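Local coordinates for Tle cognate immunity protein 4 C-terminal domain-containing protein (Pseudomonas aeruginosa PAO1, PDB 4R1D) that probably protects its own cell by binding and inhibiting the type VI secretion lipase effector Tle4, with which it forms a complex, at residues 169-177 / 276-287. Residues are numbered along the deposited sequence; the frame is centred on the assembly and turned at random.
Sequences TFPEHPGAR and PAFKSDKEALEL
Pro-276 meets the turn segment through its backbone, its carbonyl O lying against Pro-174 CG. At Ala-277 the contact becomes polar. Ala-277 O accepts from His-173 ND1 at 2.8 Å; the acceptor lies close to the imidazole plane, while the N-H...O angle of 144° makes the bond noticeably bent. Since a carbonyl O can only accept, ND1 carries the hydrogen in this bond. His-173 CA also approaches Ala-277 O, and in the reverse sense Ala-277 CA lies 3.3 Å from Pro-174 O. Phe-278 then stacks against one face of the imidazole, offset, with ring centroids 4.3 Å apart and planes inclined by 22°. With CG anti to its carbonyl carbon (chi1 -66°), the phenyl reaches between His-173 on one face and Ala-284 CB on the other, and its CE2 also touches Ala-176 CB.

The first segment is a hairpin connection between strands 162-169 and 176-183, with a type I turn (Phe-170 to His-173) followed by a type II turn (His-173 to Ala-176). It packs on the loop leading into helix 281-292 and on the helix's first turns, all within the C-terminal domain of this immunity protein, and Val-263 of strand 256-263 packs beside Ala-176, Ala-277 and Phe-278.

Ser-280 is the N-cap, its OG accepting from Glu-283 N. Glu-283 reaches back along an extended chain: its OE1 accepts from Lys-279 N at 2.8 Å, met from above the carboxylate plane, while OE2 offers its syn lone pair to Lys-279 NZ in a salt bridge. Two bonds thus hold Glu-283 OE1 at the imidazole edge, 3.5 Å from His-173 CE1. One helical turn on, Leu-287 CD2 makes a CH-pi contact over the centre of the Phe-170 ring, 4.2 Å from its centroid and almost on the ring normal, and also touches His-173 CD2.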
loop_
_atom_site.group_PDB
_atom_site.type_symbol
_atom_site.label_atom_id
_atom_site.label_comp_id
_atom_site.label_asym_id
_atom_site.label_seq_id
_atom_site.Cartn_x
_atom_site.Cartn_y
_atom_site.Cartn_z
ATOM N N THR B 169 -2.364 -16.642 17.085
ATOM C CA THR B 169 -1.062 -17.291 17.219
ATOM C C THR B 169 -1.058 -18.287 18.368
ATOM O O THR B 169 -1.938 -18.261 19.244
ATOM C CB THR B 169 0.113 -16.283 17.363
ATOM O OG1 THR B 169 0.006 -15.564 18.595
ATOM C CG2 THR B 169 0.115 -15.288 16.182
ATOM N N PHE B 170 -0.069 -19.174 18.340
ATOM C CA PHE B 170 -0.011 -20.300 19.265
ATOM C C PHE B 170 1.361 -20.337 19.922
ATOM O O PHE B 170 2.367 -20.546 19.245
ATOM C CB PHE B 170 -0.257 -21.604 18.502
ATOM C CG PHE B 170 -1.475 -21.569 17.613
ATOM C CD1 PHE B 170 -2.701 -22.014 18.079
ATOM C CD2 PHE B 170 -1.391 -21.093 16.312
ATOM C CE1 PHE B 170 -3.827 -21.975 17.274
ATOM C CE2 PHE B 170 -2.513 -21.056 15.500
ATOM C CZ PHE B 170 -3.731 -21.496 15.977
ATOM N N PRO B 171 1.413 -20.101 21.241
ATOM C CA PRO B 171 2.696 -20.089 21.959
ATOM C C PRO B 171 3.587 -21.279 21.603
ATOM O O PRO B 171 4.791 -21.100 21.389
ATOM C CB PRO B 171 2.263 -20.157 23.428
ATOM C CG PRO B 171 0.968 -19.412 23.449
ATOM C CD PRO B 171 0.294 -19.693 22.108
ATOM N N GLU B 172 2.995 -22.463 21.517
ATOM C CA GLU B 172 3.730 -23.698 21.232
ATOM C C GLU B 172 4.225 -23.806 19.789
ATOM O O GLU B 172 5.076 -24.646 19.482
ATOM C CB GLU B 172 2.862 -24.919 21.556
ATOM C CG GLU B 172 2.466 -25.031 23.018
ATOM C CD GLU B 172 1.470 -26.150 23.266
ATOM O OE1 GLU B 172 0.845 -26.619 22.290
ATOM O OE2 GLU B 172 1.314 -26.563 24.438
ATOM N N HIS B 173 3.689 -22.969 18.904
ATOM C CA HIS B 173 4.059 -23.024 17.492
ATOM C C HIS B 173 4.552 -21.684 16.967
ATOM O O HIS B 173 3.851 -21.009 16.206
ATOM C CB HIS B 173 2.875 -23.514 16.662
ATOM C CG HIS B 173 2.313 -24.817 17.135
ATOM N ND1 HIS B 173 3.048 -25.982 17.143
ATOM C CD2 HIS B 173 1.090 -25.138 17.620
ATOM C CE1 HIS B 173 2.298 -26.968 17.604
ATOM N NE2 HIS B 173 1.108 -26.481 17.903
ATOM N N PRO B 174 5.771 -21.297 17.362
ATOM C CA PRO B 174 6.361 -20.022 16.951
ATOM C C PRO B 174 6.422 -19.919 15.436
ATOM O O PRO B 174 6.872 -20.844 14.769
ATOM C CB PRO B 174 7.781 -20.088 17.528
ATOM C CG PRO B 174 8.044 -21.553 17.729
ATOM C CD PRO B 174 6.719 -22.120 18.129
ATOM N N GLY B 175 5.973 -18.795 14.898
ATOM C CA GLY B 175 5.990 -18.601 13.465
ATOM C C GLY B 175 4.671 -18.923 12.790
ATOM O O GLY B 175 4.469 -18.557 11.640
ATOM N N ALA B 176 3.775 -19.610 13.493
ATOM C CA ALA B 176 2.472 -19.947 12.918
ATOM C C ALA B 176 1.441 -18.845 13.132
ATOM O O ALA B 176 1.397 -18.209 14.185
ATOM C CB ALA B 176 1.955 -21.260 13.491
ATOM N N ARG B 177 0.589 -18.629 12.136
ATOM C CA ARG B 177 -0.570 -17.771 12.333
ATOM C C ARG B 177 -1.772 -18.385 11.644
ATOM O O ARG B 177 -1.677 -18.843 10.504
ATOM C CB ARG B 177 -0.317 -16.351 11.799
ATOM C CG ARG B 177 -1.367 -15.332 12.261
ATOM C CD ARG B 177 -1.268 -13.983 11.513
ATOM N NE ARG B 177 0.086 -13.424 11.551
ATOM C CZ ARG B 177 0.626 -12.841 12.614
ATOM N NH1 ARG B 177 -0.076 -12.730 13.734
ATOM N NH2 ARG B 177 1.871 -12.374 12.557
ATOM N N PRO B 276 11.433 -24.478 15.092
ATOM C CA PRO B 276 10.378 -25.058 14.252
ATOM C C PRO B 276 8.984 -24.713 14.756
ATOM O O PRO B 276 8.741 -24.752 15.962
ATOM C CB PRO B 276 10.606 -26.566 14.387
ATOM C CG PRO B 276 12.002 -26.711 14.882
ATOM C CD PRO B 276 12.255 -25.516 15.735
ATOM N N ALA B 277 8.080 -24.385 13.839
ATOM C CA ALA B 277 6.704 -24.104 14.209
ATOM C C ALA B 277 6.031 -25.387 14.674
ATOM O O ALA B 277 5.290 -25.388 15.650
ATOM C CB ALA B 277 5.948 -23.508 13.031
ATOM N N PHE B 278 6.305 -26.481 13.969
ATOM C CA PHE B 278 5.671 -27.763 14.253
ATOM C C PHE B 278 6.697 -28.879 14.283
ATOM O O PHE B 278 7.737 -28.791 13.629
ATOM C CB PHE B 278 4.613 -28.084 13.194
ATOM C CG PHE B 278 3.440 -27.142 13.207
ATOM C CD1 PHE B 278 2.344 -27.390 14.020
ATOM C CD2 PHE B 278 3.439 -26.011 12.410
ATOM C CE1 PHE B 278 1.261 -26.527 14.040
ATOM C CE2 PHE B 278 2.370 -25.141 12.423
ATOM C CZ PHE B 278 1.271 -25.402 13.241
ATOM N N LYS B 279 6.382 -29.932 15.030
ATOM C CA LYS B 279 7.247 -31.103 15.127
ATOM C C LYS B 279 7.242 -31.898 13.827
ATOM O O LYS B 279 8.200 -32.614 13.527
ATOM C CB LYS B 279 6.791 -32.004 16.282
ATOM C CG LYS B 279 6.718 -31.301 17.634
ATOM C CD LYS B 279 6.066 -32.194 18.690
ATOM C CE LYS B 279 5.868 -31.463 20.015
ATOM N NZ LYS B 279 4.843 -30.378 19.932
ATOM N N SER B 280 6.164 -31.771 13.056
ATOM C CA SER B 280 6.015 -32.537 11.824
ATOM C C SER B 280 4.834 -32.015 11.015
ATOM O O SER B 280 3.979 -31.302 11.544
ATOM C CB SER B 280 5.756 -34.005 12.160
ATOM O OG SER B 280 4.482 -34.152 12.778
ATOM N N ASP B 281 4.774 -32.385 9.743
ATOM C CA ASP B 281 3.612 -32.058 8.928
ATOM C C ASP B 281 2.360 -32.654 9.544
ATOM O O ASP B 281 1.285 -32.054 9.501
ATOM C CB ASP B 281 3.776 -32.589 7.513
ATOM C CG ASP B 281 4.861 -31.869 6.744
ATOM O OD1 ASP B 281 5.419 -30.895 7.278
ATOM O OD2 ASP B 281 5.133 -32.273 5.595
ATOM N N LYS B 282 2.496 -33.849 10.112
ATOM C CA LYS B 282 1.346 -34.495 10.723
ATOM C C LYS B 282 0.791 -33.638 11.850
ATOM O O LYS B 282 -0.421 -33.460 11.963
ATOM C CB LYS B 282 1.713 -35.891 11.238
ATOM C CG LYS B 282 0.513 -36.711 11.690
ATOM C CD LYS B 282 0.926 -38.135 12.055
ATOM C CE LYS B 282 -0.263 -38.955 12.551
ATOM N NZ LYS B 282 -0.859 -38.360 13.778
ATOM N N GLU B 283 1.672 -33.076 12.668
ATOM C CA GLU B 283 1.226 -32.211 13.754
ATOM C C GLU B 283 0.515 -30.953 13.232
ATOM O O GLU B 283 -0.514 -30.556 13.766
ATOM C CB GLU B 283 2.395 -31.816 14.656
ATOM C CG GLU B 283 1.978 -30.942 15.828
ATOM C CD GLU B 283 3.132 -30.589 16.745
ATOM O OE1 GLU B 283 3.963 -29.735 16.372
ATOM O OE2 GLU B 283 3.204 -31.166 17.849
ATOM N N ALA B 284 1.069 -30.331 12.192
ATOM C CA ALA B 284 0.437 -29.159 11.584
ATOM C C ALA B 284 -0.951 -29.471 11.016
ATOM O O ALA B 284 -1.897 -28.700 11.197
ATOM C CB ALA B 284 1.340 -28.570 10.502
ATOM N N LEU B 285 -1.074 -30.598 10.330
ATOM C CA LEU B 285 -2.339 -30.992 9.737
ATOM C C LEU B 285 -3.367 -31.291 10.819
ATOM O O LEU B 285 -4.549 -31.005 10.650
ATOM C CB LEU B 285 -2.156 -32.221 8.848
ATOM C CG LEU B 285 -1.366 -31.976 7.564
ATOM C CD1 LEU B 285 -0.917 -33.297 6.930
ATOM C CD2 LEU B 285 -2.216 -31.155 6.606
ATOM N N GLU B 286 -2.907 -31.868 11.926
ATOM C CA GLU B 286 -3.789 -32.177 13.049
ATOM C C GLU B 286 -4.417 -30.911 13.631
ATOM O O GLU B 286 -5.636 -30.847 13.857
ATOM C CB GLU B 286 -3.019 -32.921 14.141
ATOM C CG GLU B 286 -3.872 -33.301 15.351
ATOM C CD GLU B 286 -3.078 -34.063 16.404
ATOM O OE1 GLU B 286 -2.116 -33.489 16.966
ATOM O OE2 GLU B 286 -3.417 -35.239 16.655
ATOM N N LEU B 287 -3.580 -29.911 13.877
ATOM C CA LEU B 287 -4.054 -28.643 14.414
ATOM C C LEU B 287 -5.011 -28.001 13.415
ATOM O O LEU B 287 -6.109 -27.604 13.764
ATOM C CB LEU B 287 -2.880 -27.710 14.742
ATOM C CG LEU B 287 -3.256 -26.359 15.364
ATOM C CD1 LEU B 287 -3.986 -26.533 16.699
ATOM C CD2 LEU B 287 -2.044 -25.446 15.516
#